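Local coordinates for protein beta-glucuronidase (Dictyoglomus thermophilum, PDB 6XXW) that probably hydrolyses beta-D-glucuronides to release glucuronic acid, as a four-chain enzyme of glycoside hydrolase family 2, at residues M52-S57 with V74-S79; R89-R94 with K127-G132; L110-K115 with F121-S126; N135-M140 with R184-Y189. All blocks are in the same frame, centred on the assembly; numbering follows the deposited sequence.

Contact 1. Residues M52-S57 with V74-S79; sequences MPVPAS and VYYKKS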
# COMPACT_ATOMS: atom_id res chain seq x y z
N MET A 52 32.03 2.83 1.64
CA MET A 52 31.02 3.79 1.22
C MET A 52 31.10 4.03 -0.29
O MET A 52 32.16 4.40 -0.80
CB MET A 52 31.21 5.11 1.97
CG MET A 52 30.09 6.13 1.78
SD MET A 52 28.52 5.63 2.50
CE MET A 52 28.92 5.50 4.25
N PRO A 53 30.00 3.85 -1.02
CA PRO A 53 30.03 4.14 -2.46
C PRO A 53 30.15 5.64 -2.73
O PRO A 53 29.66 6.48 -1.96
CB PRO A 53 28.69 3.59 -2.96
CG PRO A 53 27.76 3.78 -1.77
CD PRO A 53 28.65 3.49 -0.55
N VAL A 54 30.82 5.97 -3.83
CA VAL A 54 30.95 7.34 -4.32
C VAL A 54 30.65 7.32 -5.82
O VAL A 54 31.27 6.54 -6.55
CB VAL A 54 32.35 7.90 -4.02
CG1 VAL A 54 32.56 9.25 -4.74
CG2 VAL A 54 32.56 8.06 -2.52
N PRO A 55 29.75 8.16 -6.33
CA PRO A 55 28.99 9.19 -5.62
C PRO A 55 27.72 8.65 -4.96
O PRO A 55 27.06 7.76 -5.51
CB PRO A 55 28.65 10.18 -6.73
CG PRO A 55 28.42 9.30 -7.91
CD PRO A 55 29.41 8.15 -7.77
N ALA A 56 27.38 9.22 -3.81
CA ALA A 56 26.20 8.85 -3.04
C ALA A 56 26.12 9.73 -1.79
O ALA A 56 27.15 10.19 -1.29
CB ALA A 56 26.23 7.39 -2.60
N SER A 57 24.92 9.93 -1.27
CA SER A 57 24.81 10.46 0.08
C SER A 57 25.13 9.31 1.02
O SER A 57 24.81 8.17 0.72
CB SER A 57 23.38 10.95 0.32
OG SER A 57 23.04 12.02 -0.55
N VAL A 74 32.90 14.21 7.97
CA VAL A 74 33.17 12.83 7.59
C VAL A 74 34.35 12.85 6.63
O VAL A 74 34.70 13.88 6.07
CB VAL A 74 31.94 12.13 6.97
CG1 VAL A 74 30.71 12.28 7.90
CG2 VAL A 74 31.65 12.68 5.58
N TYR A 75 34.99 11.69 6.48
CA TYR A 75 36.26 11.60 5.76
C TYR A 75 36.20 10.41 4.81
O TYR A 75 35.92 9.29 5.24
CB TYR A 75 37.44 11.45 6.73
CG TYR A 75 37.49 12.59 7.72
CD1 TYR A 75 36.69 12.58 8.86
CD2 TYR A 75 38.31 13.69 7.49
CE1 TYR A 75 36.71 13.64 9.76
CE2 TYR A 75 38.34 14.75 8.40
CZ TYR A 75 37.54 14.72 9.52
OH TYR A 75 37.57 15.77 10.41
N TYR A 76 36.45 10.67 3.53
CA TYR A 76 36.55 9.65 2.50
C TYR A 76 38.01 9.43 2.14
O TYR A 76 38.80 10.38 2.16
CB TYR A 76 35.79 10.08 1.24
CG TYR A 76 34.28 10.11 1.35
CD1 TYR A 76 33.63 11.15 1.99
CD2 TYR A 76 33.52 9.10 0.77
CE1 TYR A 76 32.22 11.19 2.06
CE2 TYR A 76 32.12 9.13 0.83
CZ TYR A 76 31.48 10.17 1.48
OH TYR A 76 30.11 10.19 1.53
N LYS A 77 38.38 8.19 1.81
CA LYS A 77 39.77 7.86 1.50
C LYS A 77 39.83 6.82 0.39
O LYS A 77 39.04 5.86 0.39
CB LYS A 77 40.51 7.30 2.73
CG LYS A 77 41.96 6.90 2.45
CD LYS A 77 42.71 6.60 3.74
CE LYS A 77 43.40 5.25 3.68
NZ LYS A 77 43.93 4.84 5.01
N LYS A 78 40.79 6.98 -0.52
CA LYS A 78 40.95 6.04 -1.63
C LYS A 78 42.38 6.11 -2.16
O LYS A 78 42.98 7.19 -2.21
CB LYS A 78 39.97 6.32 -2.78
CG LYS A 78 39.87 5.19 -3.79
CD LYS A 78 38.73 5.38 -4.77
CE LYS A 78 38.31 4.05 -5.37
NZ LYS A 78 37.72 4.22 -6.72
N SER A 79 42.88 4.97 -2.60
CA SER A 79 44.17 4.88 -3.27
C SER A 79 44.00 5.00 -4.78
O SER A 79 43.01 4.51 -5.35
CB SER A 79 44.87 3.55 -2.96
OG SER A 79 45.20 3.43 -1.60
O HOH W 1 29.34 8.94 -0.80
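The phenol ring of Tyr76 is met obliquely by two aliphatic groups, Met52 CG and Val54 CG2, which converge on the same ring carbon. Val54 CG2 sits 3.5 Å from Tyr76 CE2 and also reaches CD2, while Met52 CG stands 3.7 Å from Tyr76 CE2. Outside the two segments, Phe41 of strand 32-43 makes an edge-to-face pair with it. The ring leaves its strand with CG anti to the carbonyl carbon (chi1 -70°), which carries the hydroxyl across to the Pro53-Ala56 corner, where a cis peptide precedes Pro55. There the hydroxyl acts through a water. Tyr76 OH donates to it at 2.8 Å, and the water in turn donates to Pro53 O at 2.7 Å and to Ala56 O at 2.6 Å. Two buried backbone carbonyls are thus satisfied, and the bend of the chain is tied to the strand facing it. A phenylalanine at Tyr76 would probably keep much of the packing but leave this water without its hydroxyl donor, loosening its hold on the corner. Strands 50-54 and 73-81 both pair antiparallel with strand 32-43 in the sugar-binding domain, and Ile182 of strand 181-183 packs on Val54 and Tyr76. Pro53 and Ala56 touch Ile323 and Val320, on helix 319-332 of the second subunit.

Contact 2. Residues R89-R94 with K127-G132; sequences RNIFLR and KFVNYG
Ile91 meets Val129 and Tyr131 in a small apolar contact between a strand and a loop of the sugar-binding domain, which in family 2 enzymes is a jelly-roll beta sandwich. Segment 89-94 lies at the beginning of strand 90-99, whereas 127-132 has no regular structure and joins strand 121-124 to strand 134-142. Strand 90-99 pairs with 121-124 and 185-191, and the loop adds no strand beside it but meets its side chains. The Ile91 methyl CD1 carries the whole approach. It lies 4.2 Å from Val129 CG2 and 3.9 Å from Tyr131 CE1, reaching the ring obliquely. With Ile91 CG1 anti to the carbonyl carbon (chi1 -55°) and the chain extended beyond it, CD1 is sent out to the loop, and Tyr131 comes from the opposite direction. Within the loop, Val129 CG2 lies over one face of the Tyr131 ring, displaced toward its rim, so Val129 packs against both the ring and Ile91. Ile188 of strand 185-191 also touches Ile91, and Asn130 N is hydrogen-bonded to Asn135 OD1 at the start of the next strand. A water joins the phenol to the backbone of the other segment: it accepts from Tyr131 OH at 2.5 Å and donates to Arg89 O, also at 2.5 Å.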
# COMPACT_ATOMS: atom_id res chain seq x y z
N ARG A 89 52.37 16.85 -17.81
CA ARG A 89 50.99 17.21 -18.08
C ARG A 89 50.45 17.96 -16.87
O ARG A 89 50.93 17.78 -15.75
CB ARG A 89 50.12 15.96 -18.33
CG ARG A 89 50.69 14.95 -19.29
CD ARG A 89 49.62 14.48 -20.26
NE ARG A 89 49.65 15.27 -21.49
CZ ARG A 89 48.58 15.78 -22.08
NH1 ARG A 89 47.36 15.59 -21.56
NH2 ARG A 89 48.73 16.49 -23.20
N ASN A 90 49.45 18.80 -17.09
CA ASN A 90 48.64 19.26 -15.97
C ASN A 90 47.77 18.10 -15.48
O ASN A 90 47.25 17.33 -16.28
CB ASN A 90 47.75 20.43 -16.38
CG ASN A 90 48.51 21.74 -16.46
OD1 ASN A 90 49.47 21.95 -15.73
ND2 ASN A 90 48.08 22.63 -17.35
N ILE A 91 47.63 17.97 -14.17
CA ILE A 91 46.81 16.93 -13.58
C ILE A 91 45.79 17.62 -12.69
O ILE A 91 46.16 18.28 -11.71
CB ILE A 91 47.64 15.92 -12.79
CG1 ILE A 91 48.75 15.35 -13.67
CG2 ILE A 91 46.74 14.82 -12.20
CD1 ILE A 91 49.66 14.38 -12.92
N PHE A 92 44.51 17.48 -13.03
CA PHE A 92 43.45 18.16 -12.30
C PHE A 92 42.63 17.13 -11.54
O PHE A 92 42.29 16.06 -12.07
CB PHE A 92 42.54 18.96 -13.23
CG PHE A 92 43.22 20.16 -13.86
CD1 PHE A 92 43.27 21.37 -13.19
CD2 PHE A 92 43.80 20.06 -15.11
CE1 PHE A 92 43.89 22.47 -13.77
CE2 PHE A 92 44.42 21.15 -15.70
CZ PHE A 92 44.46 22.36 -15.03
N LEU A 93 42.31 17.45 -10.30
CA LEU A 93 41.44 16.63 -9.47
C LEU A 93 40.14 17.40 -9.29
O LEU A 93 40.16 18.50 -8.74
CB LEU A 93 42.09 16.35 -8.12
CG LEU A 93 41.25 15.71 -7.03
CD1 LEU A 93 40.75 14.36 -7.48
CD2 LEU A 93 42.11 15.55 -5.82
N ARG A 94 39.04 16.82 -9.75
CA ARG A 94 37.74 17.48 -9.77
C ARG A 94 36.76 16.73 -8.88
O ARG A 94 36.66 15.50 -8.95
CB ARG A 94 37.22 17.58 -11.21
CG ARG A 94 35.72 17.82 -11.35
CD ARG A 94 35.41 19.31 -11.30
NE ARG A 94 36.03 20.04 -12.39
CZ ARG A 94 35.40 20.44 -13.49
NH1 ARG A 94 34.10 20.17 -13.65
NH2 ARG A 94 36.06 21.11 -14.43
N LYS A 127 51.99 18.77 -8.41
CA LYS A 127 53.02 19.03 -7.42
C LYS A 127 52.99 18.04 -6.26
O LYS A 127 53.98 17.92 -5.54
CB LYS A 127 52.88 20.46 -6.86
N PHE A 128 51.89 17.31 -6.08
CA PHE A 128 51.74 16.49 -4.89
C PHE A 128 51.67 14.99 -5.16
O PHE A 128 51.55 14.23 -4.19
CB PHE A 128 50.47 16.91 -4.12
CG PHE A 128 50.37 18.39 -3.88
CD1 PHE A 128 51.11 18.99 -2.88
CD2 PHE A 128 49.53 19.17 -4.66
CE1 PHE A 128 51.01 20.37 -2.65
CE2 PHE A 128 49.42 20.54 -4.43
CZ PHE A 128 50.17 21.13 -3.42
N VAL A 129 51.74 14.55 -6.42
CA VAL A 129 51.53 13.14 -6.74
C VAL A 129 52.87 12.41 -6.78
O VAL A 129 53.93 12.99 -7.03
CB VAL A 129 50.78 12.97 -8.08
CG1 VAL A 129 49.34 13.48 -7.96
CG2 VAL A 129 51.51 13.68 -9.20
N ASN A 130 52.79 11.10 -6.53
CA ASN A 130 53.90 10.17 -6.72
C ASN A 130 53.69 9.50 -8.07
O ASN A 130 52.74 8.73 -8.25
CB ASN A 130 53.93 9.15 -5.59
CG ASN A 130 53.86 9.79 -4.22
OD1 ASN A 130 54.62 10.71 -3.93
ND2 ASN A 130 52.96 9.30 -3.37
N TYR A 131 54.58 9.79 -9.02
CA TYR A 131 54.42 9.27 -10.37
C TYR A 131 54.80 7.79 -10.45
O TYR A 131 55.82 7.36 -9.92
CB TYR A 131 55.27 10.08 -11.34
CG TYR A 131 54.74 11.48 -11.55
CD1 TYR A 131 53.75 11.73 -12.49
CD2 TYR A 131 55.21 12.55 -10.79
CE1 TYR A 131 53.26 13.01 -12.69
CE2 TYR A 131 54.72 13.82 -10.97
CZ TYR A 131 53.74 14.05 -11.92
OH TYR A 131 53.25 15.32 -12.11
N GLY A 132 53.95 7.02 -11.13
CA GLY A 132 54.15 5.59 -11.24
C GLY A 132 53.99 4.83 -9.95
O GLY A 132 54.47 3.70 -9.84
O HOH W 2 52.31 16.43 -14.16

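Contact 3. Residues L110-K115 with F121-S126; sequences LVTKHK and FEAEIS
His114 and Phe121 make the aromatic part of this contact. Their planes are close to parallel (7°) but slid apart, with ring centroids 4.5 Å apart, so it is His114 CB that lies over the Phe121 face, a CH-pi contact 3.5 Å from the centroid of that ring. The edge of the Phe121 ring, near its plane, is met by Thr112 CG2, 3.9 Å from CD2. Phe121 CG is placed between its backbone N and carbonyl carbon (chi1 48°), which brings the ring over to strand 110-115. The aliphatic part continues from strand 121-124 into the loop after it: Ala123 CB touches Val111 CB and presses to 3.2 Å from Val111 O, and Ile125 CG2 stands 3.9 Å from Val111 CG1. The two strands run nearly antiparallel (159°) yet pair with others, 101-106 and 90-99. An alanine at Phe121 is likely to open a gap beside His114 and Thr112 and leave the imidazole less firmly placed. Polar ends turn to outside partners: Glu122 OE1 takes a hydrogen bond with Tyr189 OH and a salt bridge with Arg94 NE, and His114 NE2 hydrogen-bonds Glu397 OE1. Side-chain packing therefore holds the contact, with His114 also bonded to helix 385-402 of the TIM-barrel domain.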
# COMPACT_ATOMS: atom_id res chain seq x y z
N LEU A 110 46.76 19.58 1.43
CA LEU A 110 45.52 20.27 1.09
C LEU A 110 45.65 20.94 -0.28
O LEU A 110 46.45 21.86 -0.45
CB LEU A 110 45.18 21.31 2.16
CG LEU A 110 44.02 22.21 1.75
CD1 LEU A 110 42.70 21.44 1.91
CD2 LEU A 110 44.03 23.50 2.56
N VAL A 111 44.87 20.48 -1.26
CA VAL A 111 44.95 21.04 -2.60
C VAL A 111 43.82 22.03 -2.90
O VAL A 111 43.99 22.89 -3.78
CB VAL A 111 44.99 19.93 -3.68
CG1 VAL A 111 46.21 19.04 -3.47
CG2 VAL A 111 43.70 19.11 -3.69
N THR A 112 42.69 21.95 -2.20
CA THR A 112 41.65 22.95 -2.34
C THR A 112 40.61 22.76 -1.24
O THR A 112 40.53 21.71 -0.60
CB THR A 112 40.97 22.91 -3.72
OG1 THR A 112 40.13 24.05 -3.86
CG2 THR A 112 40.14 21.66 -3.86
N LYS A 113 39.84 23.82 -1.04
CA LYS A 113 38.72 23.87 -0.12
C LYS A 113 37.54 24.42 -0.89
O LYS A 113 37.71 25.15 -1.88
CB LYS A 113 39.03 24.76 1.09
N HIS A 114 36.33 24.07 -0.46
CA HIS A 114 35.17 24.56 -1.19
C HIS A 114 33.98 24.70 -0.27
O HIS A 114 33.78 23.90 0.65
CB HIS A 114 34.82 23.65 -2.36
CG HIS A 114 33.75 24.20 -3.24
ND1 HIS A 114 32.43 23.79 -3.15
CD2 HIS A 114 33.79 25.14 -4.21
CE1 HIS A 114 31.72 24.44 -4.06
NE2 HIS A 114 32.52 25.27 -4.70
N LYS A 115 33.17 25.72 -0.56
CA LYS A 115 31.99 26.05 0.22
C LYS A 115 30.80 26.04 -0.73
O LYS A 115 30.79 26.77 -1.73
CB LYS A 115 32.13 27.42 0.87
CG LYS A 115 30.87 27.95 1.52
CD LYS A 115 31.16 29.27 2.21
CE LYS A 115 29.89 29.87 2.74
NZ LYS A 115 30.19 31.14 3.45
N PHE A 121 34.38 21.61 -7.83
CA PHE A 121 35.61 22.31 -7.50
C PHE A 121 36.77 21.42 -7.87
O PHE A 121 36.64 20.19 -7.93
CB PHE A 121 35.68 22.72 -6.02
CG PHE A 121 35.32 21.61 -5.05
CD1 PHE A 121 33.99 21.25 -4.83
CD2 PHE A 121 36.30 20.97 -4.32
CE1 PHE A 121 33.66 20.25 -3.93
CE2 PHE A 121 35.98 19.97 -3.43
CZ PHE A 121 34.66 19.61 -3.22
N GLU A 122 37.92 22.04 -8.12
CA GLU A 122 39.06 21.30 -8.63
C GLU A 122 40.35 22.00 -8.26
O GLU A 122 40.37 23.16 -7.87
CB GLU A 122 38.97 21.11 -10.15
CG GLU A 122 39.02 22.40 -10.93
CD GLU A 122 39.14 22.16 -12.43
OE1 GLU A 122 38.72 21.07 -12.90
OE2 GLU A 122 39.65 23.06 -13.13
N ALA A 123 41.45 21.26 -8.38
CA ALA A 123 42.77 21.83 -8.16
C ALA A 123 43.75 21.10 -9.06
O ALA A 123 43.52 19.95 -9.44
CB ALA A 123 43.19 21.72 -6.70
N GLU A 124 44.85 21.77 -9.39
CA GLU A 124 45.94 21.12 -10.10
C GLU A 124 46.85 20.49 -9.07
O GLU A 124 47.22 21.14 -8.08
CB GLU A 124 46.70 22.12 -10.98
CG GLU A 124 47.30 21.47 -12.21
CD GLU A 124 48.63 20.80 -11.92
OE1 GLU A 124 49.33 21.25 -11.00
OE2 GLU A 124 48.97 19.84 -12.63
N ILE A 125 47.18 19.21 -9.25
CA ILE A 125 47.80 18.44 -8.17
C ILE A 125 49.12 17.80 -8.56
O ILE A 125 49.69 17.02 -7.79
CB ILE A 125 46.83 17.36 -7.63
CG1 ILE A 125 46.57 16.28 -8.70
CG2 ILE A 125 45.52 17.99 -7.15
CD1 ILE A 125 45.98 14.95 -8.14
N SER A 126 49.66 18.13 -9.74
CA SER A 126 50.89 17.47 -10.18
C SER A 126 52.03 17.68 -9.17
O SER A 126 52.92 16.83 -9.06
CB SER A 126 51.29 17.98 -11.56
OG SER A 126 51.57 19.36 -11.52

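Contact 4. Residues N135-M140 with R184-Y189; sequences NIIEIM and RPVVIY
Ile137 and Ile139 meet Val186 across the interior of the jelly-roll beta sandwich that forms the sugar-binding domain. The strands carrying them, 134-142 and 185-191, are not neighbours in the sheet: the first pairs with 73-81 and 101-106, the second with 32-43 and 90-99. Ile139 and Val186 CA atoms are still 10.0 Å apart, so the join is made by branch ends. The two isoleucines reach the valine by different rotamers. In Ile137, CG1 is anti to the backbone N (chi1 173°); in Ile139, CG1 is anti to the carbonyl carbon instead (chi1 -63°). Each chain then runs extended to its CD1 methyl, and both methyls arrive at Val186. The valine, with CG1 anti to its own backbone N (chi1 -179°), offers one methyl to each. All three side chains are buried. Trp39 of strand 32-43 packs on both isoleucines, and Leu93 of strand 90-99 on Ile137, adding to the apolar layer around them. Ile139 and Val186 reach toward each other tip to tip, CD1 to CG2 at 4.0 Å, and on the other branch Ile137 CD1 stands 4.2 Å from Val186 CG1.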
# COMPACT_ATOMS: atom_id res chain seq x y z
N ASN A 135 49.04 6.61 -4.65
CA ASN A 135 48.71 7.89 -4.06
C ASN A 135 47.46 7.70 -3.20
O ASN A 135 46.71 6.74 -3.38
CB ASN A 135 48.47 8.95 -5.12
CG ASN A 135 49.71 9.24 -5.94
OD1 ASN A 135 50.38 10.25 -5.73
ND2 ASN A 135 50.04 8.33 -6.85
N ILE A 136 47.25 8.63 -2.27
CA ILE A 136 46.09 8.60 -1.38
C ILE A 136 45.35 9.92 -1.53
O ILE A 136 45.94 10.99 -1.34
CB ILE A 136 46.50 8.37 0.09
CG1 ILE A 136 47.31 7.08 0.24
CG2 ILE A 136 45.28 8.40 1.01
CD1 ILE A 136 46.59 5.86 -0.23
N ILE A 137 44.07 9.86 -1.86
CA ILE A 137 43.20 11.03 -1.81
C ILE A 137 42.31 10.91 -0.58
O ILE A 137 41.78 9.83 -0.27
CB ILE A 137 42.36 11.19 -3.09
CG1 ILE A 137 41.37 12.34 -2.88
CG2 ILE A 137 41.66 9.88 -3.44
CD1 ILE A 137 40.71 12.82 -4.15
N GLU A 138 42.17 12.01 0.14
CA GLU A 138 41.22 12.08 1.24
C GLU A 138 40.36 13.32 1.06
O GLU A 138 40.87 14.39 0.72
CB GLU A 138 41.93 12.08 2.59
CG GLU A 138 42.68 10.78 2.86
CD GLU A 138 43.52 10.84 4.11
OE1 GLU A 138 43.04 10.32 5.16
OE2 GLU A 138 44.63 11.40 4.06
N ILE A 139 39.06 13.16 1.27
CA ILE A 139 38.12 14.26 1.12
C ILE A 139 37.33 14.38 2.41
O ILE A 139 36.68 13.42 2.84
CB ILE A 139 37.18 14.07 -0.09
CG1 ILE A 139 38.01 14.04 -1.38
CG2 ILE A 139 36.12 15.20 -0.12
CD1 ILE A 139 37.26 13.62 -2.64
N MET A 140 37.43 15.54 3.06
CA MET A 140 36.61 15.85 4.21
C MET A 140 35.36 16.57 3.73
O MET A 140 35.44 17.46 2.88
CB MET A 140 37.39 16.71 5.22
CG MET A 140 36.68 17.00 6.53
SD MET A 140 35.33 18.23 6.42
CE MET A 140 36.21 19.71 5.92
N ARG A 184 28.52 13.81 -6.47
CA ARG A 184 28.81 13.74 -7.89
C ARG A 184 30.24 13.24 -8.07
O ARG A 184 31.04 13.28 -7.13
CB ARG A 184 28.60 15.11 -8.56
CG ARG A 184 27.14 15.58 -8.43
CD ARG A 184 26.87 16.96 -8.98
NE ARG A 184 25.57 17.44 -8.51
CZ ARG A 184 25.24 18.73 -8.44
NH1 ARG A 184 26.11 19.66 -8.82
NH2 ARG A 184 24.04 19.09 -8.00
N PRO A 185 30.57 12.73 -9.26
CA PRO A 185 31.82 11.97 -9.41
C PRO A 185 33.07 12.76 -9.08
O PRO A 185 33.17 13.96 -9.33
CB PRO A 185 31.80 11.57 -10.89
CG PRO A 185 30.33 11.43 -11.20
CD PRO A 185 29.70 12.58 -10.44
N VAL A 186 34.03 12.06 -8.48
CA VAL A 186 35.39 12.54 -8.30
C VAL A 186 36.21 12.00 -9.46
O VAL A 186 36.21 10.79 -9.71
CB VAL A 186 35.97 12.05 -6.97
CG1 VAL A 186 37.40 12.58 -6.80
CG2 VAL A 186 35.07 12.47 -5.78
N VAL A 187 36.89 12.88 -10.19
CA VAL A 187 37.69 12.42 -11.32
C VAL A 187 39.02 13.16 -11.34
O VAL A 187 39.17 14.25 -10.79
CB VAL A 187 36.96 12.60 -12.68
CG1 VAL A 187 35.53 12.04 -12.62
CG2 VAL A 187 36.95 14.06 -13.08
N ILE A 188 40.00 12.52 -11.97
CA ILE A 188 41.30 13.12 -12.25
C ILE A 188 41.46 13.18 -13.76
O ILE A 188 41.16 12.20 -14.46
CB ILE A 188 42.44 12.33 -11.60
CG1 ILE A 188 42.25 12.31 -10.08
CG2 ILE A 188 43.78 12.99 -11.89
CD1 ILE A 188 43.40 11.70 -9.34
N TYR A 189 41.88 14.32 -14.28
CA TYR A 189 42.03 14.44 -15.72
C TYR A 189 43.29 15.21 -16.03
O TYR A 189 43.80 15.97 -15.19
CB TYR A 189 40.78 15.08 -16.36
CG TYR A 189 40.50 16.52 -16.02
CD1 TYR A 189 39.76 16.87 -14.88
CD2 TYR A 189 40.92 17.55 -16.86
CE1 TYR A 189 39.48 18.20 -14.58
CE2 TYR A 189 40.65 18.88 -16.56
CZ TYR A 189 39.94 19.20 -15.43
OH TYR A 189 39.68 20.52 -15.16

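Overall arrangement
All eight segments lie in the sugar-binding beta domain. Contact 1 closes first along the chain; contact 2 follows and encloses contact 3 in its loop; contact 4 comes last. Contacts 1 and 4 have centres about 9 Å apart and meet where strands 73-81 and 134-142 pair. The centres of contacts 2 and 3 are about 12 Å apart, joined by the pairing of strands 90-99 and 121-124, and the centre of contact 4 lies about 11 Å and 10 Å from theirs. Contacts 1 and 2, with centres about 20 Å apart, do not touch. Contact 4 thus bridges the others, so distant chain regions form one continuous beta domain.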